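Local coordinates for NAD-dependent dehydrogenase (Rhizobium meliloti, PDB 4Z0P), which reduces glyoxylate, and probably hydroxypyruvate, with NADPH as the hydride donor, at residues V92-W106 and A285-V297. Numbering follows the deposited sequence.
Sequences VRFVDRTLTTRMSEW and AASSDVRALFVHV. With NDP (NADPH dihydro-nicotinamide-adenine-dinucleotide phosphate), chain H.
The loop 285-289 runs antiparallel along helix 97-106, closest where the CA atoms of M103 and A286 come within 4.6 Å, and then enters helix 290-297 beside F94. The small methyls of A285 and A286 let the loop come this close: A285 CB sits over the face of the W106 indole, 3.7 Å from the centroid of its five-membered ring, while A286 CB packs on M103 CB. The same loop and helix also meet the nicotinamide: A286 N donates to O7N of the carboxamide, and M103 CE, on a chain bent at chi2 and chi3, touches C3N at 3.5 Å. R93, a long chain with a flat cation, grips the pyrophosphate, NH1 and NH2 both donating to O2N of the nicotinamide-side phosphate.

In the middle, one water joins R102 NH2 to D289 OD2 and another binds T98 OG1, S287 O and D289 N; R102 NH1 donates to Q135 O of the second subunit. D96 and D289 are N-caps; D96 OD2 takes T98 N and T98 OG1 from opposite faces of its carboxylate.

At the far end, CG swung anti to the backbone N (chi1 -172°) carries the broad apolar ring of F94 over to buried L293 and H296. L293 CD1 lies over its face, 3.9 Å from the centroid; the H296 ring meets it obliquely, planes at 58°, and a water links H296 NE2 to V92 O.

V92 belongs to strand 91-92, beside 69-72 in the five-stranded parallel sheet, on which helix 290-305 packs through V297 on F71; F294 touches helix 16-23. Helix 97-115 lies against helix 150-161 of the Rossmann domain, and R116 of the second subunit donates to both R102 O and A285 O.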
ATOM      1  N   VAL A  92       3.931  27.123 -16.874  1.00 22.28           N
ATOM      2  CA  VAL A  92       3.966  26.759 -15.467  1.00 20.77           C
ATOM      3  C   VAL A  92       3.354  25.376 -15.318  1.00 22.55           C
ATOM      4  O   VAL A  92       2.202  25.183 -15.711  1.00 23.37           O
ATOM      5  CB  VAL A  92       3.160  27.761 -14.609  1.00 22.58           C
ATOM      6  CG1 VAL A  92       3.068  27.301 -13.157  1.00 24.11           C
ATOM      7  CG2 VAL A  92       3.795  29.145 -14.680  1.00 26.78           C
ATOM      8  N   ARG A  93       4.092  24.424 -14.734  1.00 22.83           N
ATOM      9  CA  ARG A  93       3.538  23.073 -14.527  1.00 21.66           C
ATOM     10  C   ARG A  93       2.834  22.986 -13.175  1.00 22.75           C
ATOM     11  O   ARG A  93       3.027  23.822 -12.303  1.00 21.69           O
ATOM     12  CB  ARG A  93       4.646  22.006 -14.658  1.00 22.44           C
ATOM     13  CG  ARG A  93       5.577  21.907 -13.459  1.00 24.45           C
ATOM     14  CD  ARG A  93       6.876  21.201 -13.812  1.00 23.96           C
ATOM     15  NE  ARG A  93       7.611  20.828 -12.618  1.00 22.74           N
ATOM     16  CZ  ARG A  93       7.462  19.677 -11.965  1.00 27.78           C
ATOM     17  NH1 ARG A  93       6.595  18.752 -12.368  1.00 22.76           N
ATOM     18  NH2 ARG A  93       8.175  19.459 -10.886  1.00 24.02           N
ATOM     19  N   PHE A  94       2.015  21.953 -12.987  1.00 22.33           N
ATOM     20  CA  PHE A  94       1.312  21.755 -11.717  1.00 22.70           C
ATOM     21  C   PHE A  94       2.177  20.975 -10.734  1.00 25.79           C
ATOM     22  O   PHE A  94       2.633  19.875 -11.024  1.00 22.22           O
ATOM     23  CB  PHE A  94       0.003  21.008 -11.974  1.00 21.80           C
ATOM     24  CG  PHE A  94      -0.938  20.891 -10.791  1.00 21.99           C
ATOM     25  CD1 PHE A  94      -1.114  21.915  -9.864  1.00 24.30           C
ATOM     26  CD2 PHE A  94      -1.687  19.724 -10.627  1.00 22.12           C
ATOM     27  CE1 PHE A  94      -1.990  21.781  -8.802  1.00 23.80           C
ATOM     28  CE2 PHE A  94      -2.577  19.600  -9.565  1.00 23.26           C
ATOM     29  CZ  PHE A  94      -2.720  20.620  -8.655  1.00 25.17           C
ATOM     30  N   VAL A  95       2.445  21.604  -9.593  1.00 21.43           N
ATOM     31  CA  VAL A  95       3.156  20.989  -8.492  1.00 23.81           C
ATOM     32  C   VAL A  95       2.313  21.320  -7.270  1.00 23.56           C
ATOM     33  O   VAL A  95       2.020  22.487  -7.041  1.00 24.66           O
ATOM     34  CB  VAL A  95       4.562  21.591  -8.338  1.00 23.62           C
ATOM     35  CG1 VAL A  95       5.256  21.058  -7.088  1.00 27.79           C
ATOM     36  CG2 VAL A  95       5.416  21.263  -9.558  1.00 27.41           C
ATOM     37  N   ASP A  96       1.910  20.322  -6.484  1.00 21.18           N
ATOM     38  CA  ASP A  96       1.010  20.570  -5.368  1.00 23.86           C
ATOM     39  C   ASP A  96       1.025  19.359  -4.458  1.00 21.95           C
ATOM     40  O   ASP A  96       1.159  18.230  -4.934  1.00 20.37           O
ATOM     41  CB  ASP A  96      -0.426  20.753  -5.871  1.00 24.48           C
ATOM     42  CG  ASP A  96      -1.365  21.295  -4.808  1.00 30.00           C
ATOM     43  OD1 ASP A  96      -1.308  22.512  -4.571  1.00 29.43           O
ATOM     44  OD2 ASP A  96      -2.150  20.511  -4.213  1.00 25.49           O
ATOM     45  N   ARG A  97       0.849  19.604  -3.155  1.00 19.93           N
ATOM     46  CA  ARG A  97       0.794  18.513  -2.183  1.00 22.49           C
ATOM     47  C   ARG A  97      -0.231  17.461  -2.551  1.00 22.01           C
ATOM     48  O   ARG A  97      -0.007  16.281  -2.311  1.00 21.76           O
ATOM     49  CB  ARG A  97       0.444  19.077  -0.787  1.00 28.20           C
ATOM     50  CG  ARG A  97       0.202  18.028   0.287  1.00 47.29           C
ATOM     51  N   THR A  98      -1.362  17.866  -3.132  1.00 22.08           N
ATOM     52  CA  THR A  98      -2.409  16.881  -3.493  1.00 21.19           C
ATOM     53  C   THR A  98      -1.929  15.922  -4.581  1.00 21.38           C
ATOM     54  O   THR A  98      -2.173  14.704  -4.516  1.00 23.80           O
ATOM     55  CB  THR A  98      -3.722  17.553  -3.993  1.00 22.44           C
ATOM     56  OG1 THR A  98      -3.456  18.341  -5.173  1.00 23.80           O
ATOM     57  CG2 THR A  98      -4.351  18.383  -2.881  1.00 27.17           C
ATOM     58  N   LEU A  99      -1.190  16.450  -5.558  1.00 19.91           N
ATOM     59  CA  LEU A  99      -0.699  15.591  -6.643  1.00 18.70           C
ATOM     60  C   LEU A  99       0.378  14.633  -6.130  1.00 20.62           C
ATOM     61  O   LEU A  99       0.364  13.414  -6.382  1.00 19.92           O
ATOM     62  CB  LEU A  99      -0.169  16.464  -7.795  1.00 19.35           C
ATOM     63  CG  LEU A  99       0.101  15.724  -9.101  1.00 23.63           C
ATOM     64  CD1 LEU A  99      -1.161  15.266  -9.778  1.00 31.34           C
ATOM     65  CD2 LEU A  99       0.828  16.687 -10.041  1.00 27.17           C
ATOM     66  N   THR A 100       1.297  15.177  -5.346  1.00 19.82           N
ATOM     67  CA  THR A 100       2.386  14.392  -4.802  1.00 17.10           C
ATOM     68  C   THR A 100       1.895  13.271  -3.918  1.00 19.16           C
ATOM     69  O   THR A 100       2.374  12.127  -4.021  1.00 21.33           O
ATOM     70  CB  THR A 100       3.333  15.305  -4.012  1.00 21.64           C
ATOM     71  OG1 THR A 100       3.755  16.374  -4.871  1.00 20.75           O
ATOM     72  CG2 THR A 100       4.547  14.556  -3.537  1.00 25.48           C
ATOM     73  N   THR A 101       0.956  13.590  -3.031  1.00 18.48           N
ATOM     74  CA  THR A 101       0.477  12.584  -2.078  1.00 18.48           C
ATOM     75  C   THR A 101      -0.255  11.448  -2.802  1.00 20.35           C
ATOM     76  O   THR A 101      -0.137  10.277  -2.423  1.00 19.59           O
ATOM     77  CB  THR A 101      -0.325  13.217  -0.925  1.00 22.25           C
ATOM     78  OG1 THR A 101      -0.273  12.354   0.206  1.00 20.88           O
ATOM     79  CG2 THR A 101      -1.770  13.529  -1.284  1.00 23.43           C
ATOM     80  N   ARG A 102      -0.951  11.796  -3.873  1.00 19.47           N
ATOM     81  CA  ARG A 102      -1.674  10.816  -4.694  1.00 19.54           C
ATOM     82  C   ARG A 102      -0.720   9.871  -5.423  1.00 18.84           C
ATOM     83  O   ARG A 102      -0.941   8.641  -5.454  1.00 19.07           O
ATOM     84  CB  ARG A 102      -2.610  11.530  -5.651  1.00 19.49           C
ATOM     85  CG  ARG A 102      -3.838  12.148  -5.015  1.00 19.99           C
ATOM     86  CD  ARG A 102      -4.515  13.129  -5.957  1.00 20.47           C
ATOM     87  NE  ARG A 102      -5.760  13.669  -5.390  1.00 21.47           N
ATOM     88  CZ  ARG A 102      -6.971  13.116  -5.532  1.00 21.24           C
ATOM     89  NH1 ARG A 102      -7.140  12.043  -6.285  1.00 23.23           N
ATOM     90  NH2 ARG A 102      -8.030  13.686  -4.953  1.00 22.30           N
ATOM     91  N   MET A 103       0.348  10.424  -6.006  1.00 18.00           N
ATOM     92  CA  MET A 103       1.336   9.569  -6.667  1.00 19.50           C
ATOM     93  C   MET A 103       1.945   8.586  -5.669  1.00 18.64           C
ATOM     94  O   MET A 103       2.085   7.392  -5.970  1.00 19.14           O
ATOM     95  CB  MET A 103       2.427  10.377  -7.348  1.00 18.15           C
ATOM     96  CG  MET A 103       3.465   9.526  -8.053  1.00 17.32           C
ATOM     97  SD  MET A 103       2.784   8.444  -9.328  1.00 20.05           S
ATOM     98  CE  MET A 103       2.671   9.577 -10.716  1.00 20.19           C
ATOM     99  N   SER A 104       2.301   9.079  -4.482  1.00 18.24           N
ATOM    100  CA  SER A 104       2.911   8.220  -3.499  1.00 17.94           C
ATOM    101  C   SER A 104       1.996   7.104  -3.048  1.00 19.59           C
ATOM    102  O   SER A 104       2.463   5.996  -2.802  1.00 18.82           O
ATOM    103  CB  SER A 104       3.434   9.027  -2.330  1.00 18.66           C
ATOM    104  OG  SER A 104       4.558   9.800  -2.780  1.00 20.32           O
ATOM    105  N   GLU A 105       0.695   7.372  -2.983  1.00 18.28           N
ATOM    106  CA  GLU A 105      -0.281   6.306  -2.741  1.00 17.44           C
ATOM    107  C   GLU A 105      -0.177   5.212  -3.789  1.00 19.67           C
ATOM    108  O   GLU A 105      -0.155   4.030  -3.473  1.00 18.37           O
ATOM    109  CB  GLU A 105      -1.710   6.821  -2.788  1.00 18.39           C
ATOM    110  CG  GLU A 105      -2.114   7.784  -1.684  1.00 18.87           C
ATOM    111  CD  GLU A 105      -3.430   8.499  -1.984  1.00 20.53           C
ATOM    112  OE1 GLU A 105      -4.074   8.165  -3.002  1.00 20.47           O
ATOM    113  OE2 GLU A 105      -3.778   9.437  -1.235  1.00 20.65           O
ATOM    114  N   TRP A 106      -0.159   5.612  -5.052  1.00 18.48           N
ATOM    115  CA  TRP A 106      -0.157   4.631  -6.131  1.00 18.48           C
ATOM    116  C   TRP A 106       1.154   3.826  -6.131  1.00 17.25           C
ATOM    117  O   TRP A 106       1.135   2.602  -6.287  1.00 17.20           O
ATOM    118  CB  TRP A 106      -0.388   5.326  -7.486  1.00 19.70           C
ATOM    119  CG  TRP A 106      -0.483   4.368  -8.663  1.00 17.33           C
ATOM    120  CD1 TRP A 106      -1.617   3.853  -9.212  1.00 19.28           C
ATOM    121  CD2 TRP A 106       0.611   3.838  -9.435  1.00 16.61           C
ATOM    122  NE1 TRP A 106      -1.301   3.038 -10.288  1.00 19.14           N
ATOM    123  CE2 TRP A 106       0.059   3.004 -10.435  1.00 18.47           C
ATOM    124  CE3 TRP A 106       1.992   4.003  -9.392  1.00 16.86           C
ATOM    125  CZ2 TRP A 106       0.863   2.324 -11.381  1.00 19.43           C
ATOM    126  CZ3 TRP A 106       2.791   3.348 -10.326  1.00 17.72           C
ATOM    127  CH2 TRP A 106       2.209   2.516 -11.315  1.00 18.23           C
ATOM    128  N   ALA A 285      -2.479   7.424 -11.825  1.00 18.63           N
ATOM    129  CA  ALA A 285      -1.627   7.275 -10.647  1.00 18.80           C
ATOM    130  C   ALA A 285      -1.740   8.513  -9.746  1.00 20.34           C
ATOM    131  O   ALA A 285      -1.824   8.377  -8.530  1.00 19.73           O
ATOM    132  CB  ALA A 285      -0.178   7.018 -11.032  1.00 18.69           C
ATOM    133  N   ALA A 286      -1.784   9.701 -10.351  1.00 19.57           N
ATOM    134  CA  ALA A 286      -2.016  10.912  -9.555  1.00 19.45           C
ATOM    135  C   ALA A 286      -2.921  11.843 -10.322  1.00 20.91           C
ATOM    136  O   ALA A 286      -2.474  12.548 -11.244  1.00 23.77           O
ATOM    137  CB  ALA A 286      -0.703  11.582  -9.211  1.00 21.56           C
ATOM    138  N   SER A 287      -4.207  11.809  -9.980  1.00 22.21           N
ATOM    139  CA  SER A 287      -5.215  12.689 -10.625  1.00 24.07           C
ATOM    140  C   SER A 287      -4.991  14.124 -10.174  1.00 24.94           C
ATOM    141  O   SER A 287      -4.568  14.365  -9.045  1.00 24.78           O
ATOM    142  CB  SER A 287      -6.622  12.243 -10.223  1.00 29.81           C
ATOM    143  OG  SER A 287      -6.891  10.982 -10.834  1.00 35.02           O
ATOM    144  N   SER A 288      -5.290  15.079 -11.041  1.00 22.65           N
ATOM    145  CA  SER A 288      -5.232  16.490 -10.650  1.00 25.06           C
ATOM    146  C   SER A 288      -6.541  16.878  -9.922  1.00 26.05           C
ATOM    147  O   SER A 288      -7.628  16.761 -10.481  1.00 28.12           O
ATOM    148  CB  SER A 288      -5.035  17.384 -11.885  1.00 23.98           C
ATOM    149  OG  SER A 288      -3.733  17.259 -12.422  1.00 24.01           O
ATOM    150  N   ASP A 289      -6.398  17.322  -8.683  1.00 22.29           N
ATOM    151  CA  ASP A 289      -7.480  17.886  -7.893  1.00 23.05           C
ATOM    152  C   ASP A 289      -7.749  19.256  -8.492  1.00 24.84           C
ATOM    153  O   ASP A 289      -6.906  20.144  -8.402  1.00 22.81           O
ATOM    154  CB  ASP A 289      -7.005  17.977  -6.426  1.00 24.20           C
ATOM    155  CG  ASP A 289      -8.009  18.598  -5.490  1.00 29.43           C
ATOM    156  OD1 ASP A 289      -8.757  19.519  -5.882  1.00 28.22           O
ATOM    157  OD2 ASP A 289      -8.030  18.186  -4.308  1.00 26.96           O
ATOM    158  N   VAL A 290      -8.906  19.416  -9.127  1.00 26.07           N
ATOM    159  CA  VAL A 290      -9.160  20.623  -9.922  1.00 24.83           C
ATOM    160  C   VAL A 290      -9.273  21.831  -9.015  1.00 23.90           C
ATOM    161  O   VAL A 290      -8.790  22.919  -9.358  1.00 24.29           O
ATOM    162  CB  VAL A 290     -10.386  20.497 -10.858  1.00 25.92           C
ATOM    163  CG1 VAL A 290     -10.465  21.707 -11.784  1.00 25.18           C
ATOM    164  CG2 VAL A 290     -10.262  19.236 -11.697  1.00 29.81           C
ATOM    165  N   ARG A 291      -9.870  21.673  -7.838  1.00 23.30           N
ATOM    166  CA  ARG A 291      -9.889  22.809  -6.896  1.00 24.84           C
ATOM    167  C   ARG A 291      -8.450  23.265  -6.573  1.00 25.60           C
ATOM    168  O   ARG A 291      -8.151  24.445  -6.571  1.00 25.68           O
ATOM    169  CB  ARG A 291     -10.633  22.433  -5.608  1.00 30.75           C
ATOM    170  CG  ARG A 291     -10.876  23.588  -4.647  1.00 52.33           C
ATOM    171  CD  ARG A 291     -11.740  23.161  -3.459  1.00 56.28           C
ATOM    172  N   ALA A 292      -7.579  22.309  -6.249  1.00 25.75           N
ATOM    173  CA  ALA A 292      -6.197  22.614  -5.900  1.00 23.60           C
ATOM    174  C   ALA A 292      -5.442  23.233  -7.093  1.00 20.86           C
ATOM    175  O   ALA A 292      -4.648  24.152  -6.914  1.00 24.30           O
ATOM    176  CB  ALA A 292      -5.478  21.357  -5.372  1.00 25.44           C
ATOM    177  N   LEU A 293      -5.696  22.722  -8.293  1.00 22.58           N
ATOM    178  CA  LEU A 293      -5.164  23.296  -9.520  1.00 22.49           C
ATOM    179  C   LEU A 293      -5.532  24.764  -9.663  1.00 24.27           C
ATOM    180  O   LEU A 293      -4.663  25.606  -9.904  1.00 24.28           O
ATOM    181  CB  LEU A 293      -5.656  22.500 -10.727  1.00 21.85           C
ATOM    182  CG  LEU A 293      -5.210  23.028 -12.089  1.00 19.82           C
ATOM    183  CD1 LEU A 293      -3.696  23.002 -12.262  1.00 23.37           C
ATOM    184  CD2 LEU A 293      -5.930  22.194 -13.152  1.00 24.34           C
ATOM    185  N   PHE A 294      -6.807  25.087  -9.470  1.00 23.29           N
ATOM    186  CA  PHE A 294      -7.247  26.473  -9.593  1.00 23.15           C
ATOM    187  C   PHE A 294      -6.667  27.375  -8.486  1.00 25.69           C
ATOM    188  O   PHE A 294      -6.290  28.506  -8.766  1.00 26.25           O
ATOM    189  CB  PHE A 294      -8.773  26.588  -9.626  1.00 23.28           C
ATOM    190  CG  PHE A 294      -9.419  26.008 -10.855  1.00 25.06           C
ATOM    191  CD1 PHE A 294      -8.700  25.767 -12.052  1.00 25.74           C
ATOM    192  CD2 PHE A 294     -10.784  25.778 -10.851  1.00 27.73           C
ATOM    193  CE1 PHE A 294      -9.338  25.262 -13.172  1.00 26.24           C
ATOM    194  CE2 PHE A 294     -11.426  25.269 -11.982  1.00 32.24           C
ATOM    195  CZ  PHE A 294     -10.693  25.011 -13.135  1.00 27.10           C
ATOM    196  N   VAL A 295      -6.528  26.857  -7.269  1.00 24.55           N
ATOM    197  CA  VAL A 295      -5.858  27.633  -6.203  1.00 24.81           C
ATOM    198  C   VAL A 295      -4.409  27.948  -6.597  1.00 25.58           C
ATOM    199  O   VAL A 295      -3.933  29.085  -6.439  1.00 28.94           O
ATOM    200  CB  VAL A 295      -5.928  26.890  -4.852  1.00 27.78           C
ATOM    201  CG1 VAL A 295      -4.981  27.509  -3.816  1.00 32.81           C
ATOM    202  CG2 VAL A 295      -7.360  26.901  -4.346  1.00 33.10           C
ATOM    203  N   HIS A 296      -3.717  26.929  -7.113  1.00 25.74           N
ATOM    204  CA  HIS A 296      -2.342  27.069  -7.613  1.00 27.24           C
ATOM    205  C   HIS A 296      -2.237  28.114  -8.724  1.00 27.86           C
ATOM    206  O   HIS A 296      -1.382  28.993  -8.664  1.00 26.72           O
ATOM    207  CB  HIS A 296      -1.808  25.690  -8.039  1.00 26.90           C
ATOM    208  CG  HIS A 296      -0.828  25.700  -9.171  1.00 28.12           C
ATOM    209  ND1 HIS A 296       0.532  25.841  -8.982  1.00 34.56           N
ATOM    210  CD2 HIS A 296      -1.005  25.491 -10.500  1.00 24.18           C
ATOM    211  CE1 HIS A 296       1.147  25.741 -10.149  1.00 35.77           C
ATOM    212  NE2 HIS A 296       0.236  25.540 -11.085  1.00 29.62           N
ATOM    213  N   VAL A 297      -3.145  28.045  -9.698  1.00 24.69           N
ATOM    214  CA  VAL A 297      -3.143  29.011 -10.795  1.00 25.08           C
ATOM    215  C   VAL A 297      -3.419  30.423 -10.265  1.00 27.59           C
ATOM    216  O   VAL A 297      -2.724  31.377 -10.657  1.00 28.05           O
ATOM    217  CB  VAL A 297      -4.133  28.635 -11.916  1.00 24.50           C
ATOM    218  CG1 VAL A 297      -4.195  29.723 -12.990  1.00 25.53           C
ATOM    219  CG2 VAL A 297      -3.721  27.326 -12.579  1.00 27.23           C
TER
HETATM  220  PA  NDP H 407      10.347  16.768 -11.641  1.00 22.22           P
HETATM  221  O1A NDP H 407      10.746  17.732 -12.748  1.00 23.33           O
HETATM  222  O2A NDP H 407      10.233  17.318 -10.259  1.00 20.98           O
HETATM  223  O5B NDP H 407      11.433  15.616 -11.645  1.00 22.21           O
HETATM  224  C5B NDP H 407      11.946  15.015 -12.815  1.00 22.18           C
HETATM  225  C4B NDP H 407      13.118  14.158 -12.424  1.00 20.95           C
HETATM  226  O4B NDP H 407      13.512  13.433 -13.587  1.00 22.00           O
HETATM  227  C3B NDP H 407      14.345  14.944 -11.965  1.00 26.81           C
HETATM  228  O3B NDP H 407      14.969  14.201 -10.925  1.00 25.11           O
HETATM  229  C2B NDP H 407      15.216  14.971 -13.202  1.00 21.31           C
HETATM  230  O2B NDP H 407      16.605  15.075 -12.954  1.00 25.18           O
HETATM  231  C1B NDP H 407      14.906  13.609 -13.765  1.00 22.35           C
HETATM  232  N9A NDP H 407      15.287  13.552 -15.186  1.00 22.60           N
HETATM  233  C8A NDP H 407      14.764  14.194 -16.250  1.00 23.91           C
HETATM  234  N7A NDP H 407      15.357  13.904 -17.387  1.00 24.20           N
HETATM  235  C5A NDP H 407      16.330  13.013 -17.031  1.00 21.99           C
HETATM  236  C6A NDP H 407      17.326  12.336 -17.763  1.00 27.11           C
HETATM  237  N6A NDP H 407      17.463  12.467 -19.103  1.00 25.74           N
HETATM  238  N1A NDP H 407      18.165  11.499 -17.092  1.00 26.72           N
HETATM  239  C2A NDP H 407      18.025  11.371 -15.764  1.00 29.50           C
HETATM  240  N3A NDP H 407      17.131  11.967 -14.969  1.00 22.91           N
HETATM  241  C4A NDP H 407      16.297  12.775 -15.674  1.00 21.86           C
HETATM  242  O3  NDP H 407       8.985  16.087 -12.180  1.00 20.43           O
HETATM  243  PN  NDP H 407       7.878  15.447 -11.181  1.00 21.03           P
HETATM  244  O1N NDP H 407       8.537  14.556 -10.183  1.00 21.42           O
HETATM  245  O2N NDP H 407       6.943  16.500 -10.703  1.00 19.75           O
HETATM  246  O5D NDP H 407       7.055  14.627 -12.269  1.00 20.48           O
HETATM  247  C5D NDP H 407       7.689  13.571 -12.964  1.00 19.33           C
HETATM  248  C4D NDP H 407       6.813  13.076 -14.105  1.00 20.88           C
HETATM  249  O4D NDP H 407       5.745  12.271 -13.602  1.00 20.78           O
HETATM  250  C3D NDP H 407       6.081  14.137 -14.916  1.00 21.22           C
HETATM  251  O3D NDP H 407       6.963  14.742 -15.882  1.00 21.88           O
HETATM  252  C2D NDP H 407       4.931  13.403 -15.577  1.00 19.17           C
HETATM  253  O2D NDP H 407       5.326  12.903 -16.867  1.00 21.64           O
HETATM  254  C1D NDP H 407       4.744  12.209 -14.605  1.00 19.03           C
HETATM  255  N1N NDP H 407       3.426  12.200 -13.965  1.00 18.19           N
HETATM  256  C2N NDP H 407       2.532  11.159 -14.188  1.00 19.14           C
HETATM  257  C3N NDP H 407       1.309  11.122 -13.587  1.00 19.34           C
HETATM  258  C7N NDP H 407       0.385   9.944 -13.683  1.00 19.89           C
HETATM  259  O7N NDP H 407      -0.803  10.108 -13.341  1.00 21.15           O
HETATM  260  N7N NDP H 407       0.828   8.792 -14.137  1.00 18.97           N
HETATM  261  C4N NDP H 407       0.894  12.251 -12.719  1.00 21.07           C
HETATM  262  C5N NDP H 407       1.902  13.327 -12.554  1.00 19.76           C
HETATM  263  C6N NDP H 407       3.090  13.272 -13.126  1.00 19.04           C
HETATM  264  P2B NDP H 407      17.265  16.463 -12.476  1.00 37.25           P
HETATM  265  O1X NDP H 407      16.807  16.609 -11.048  1.00 63.70           O
HETATM  266  O2X NDP H 407      18.747  16.159 -12.602  1.00 36.38           O
HETATM  267  O3X NDP H 407      16.767  17.520 -13.390  1.00 31.15           O
HETATM  268  O   HOH W   1       0.103  24.864 -13.807  1.00 22.45           O
HETATM  269  O   HOH W   2      -3.257  24.377  -4.510  1.00 25.90           O
HETATM  270  O   HOH W   3      -3.782  17.001  -7.552  1.00 24.50           O
HETATM  271  O   HOH W   4      -5.252  10.086  -7.381  1.00 21.53           O
HETATM  272  O   HOH W   5      -6.769  15.874  -3.602  1.00 25.99           O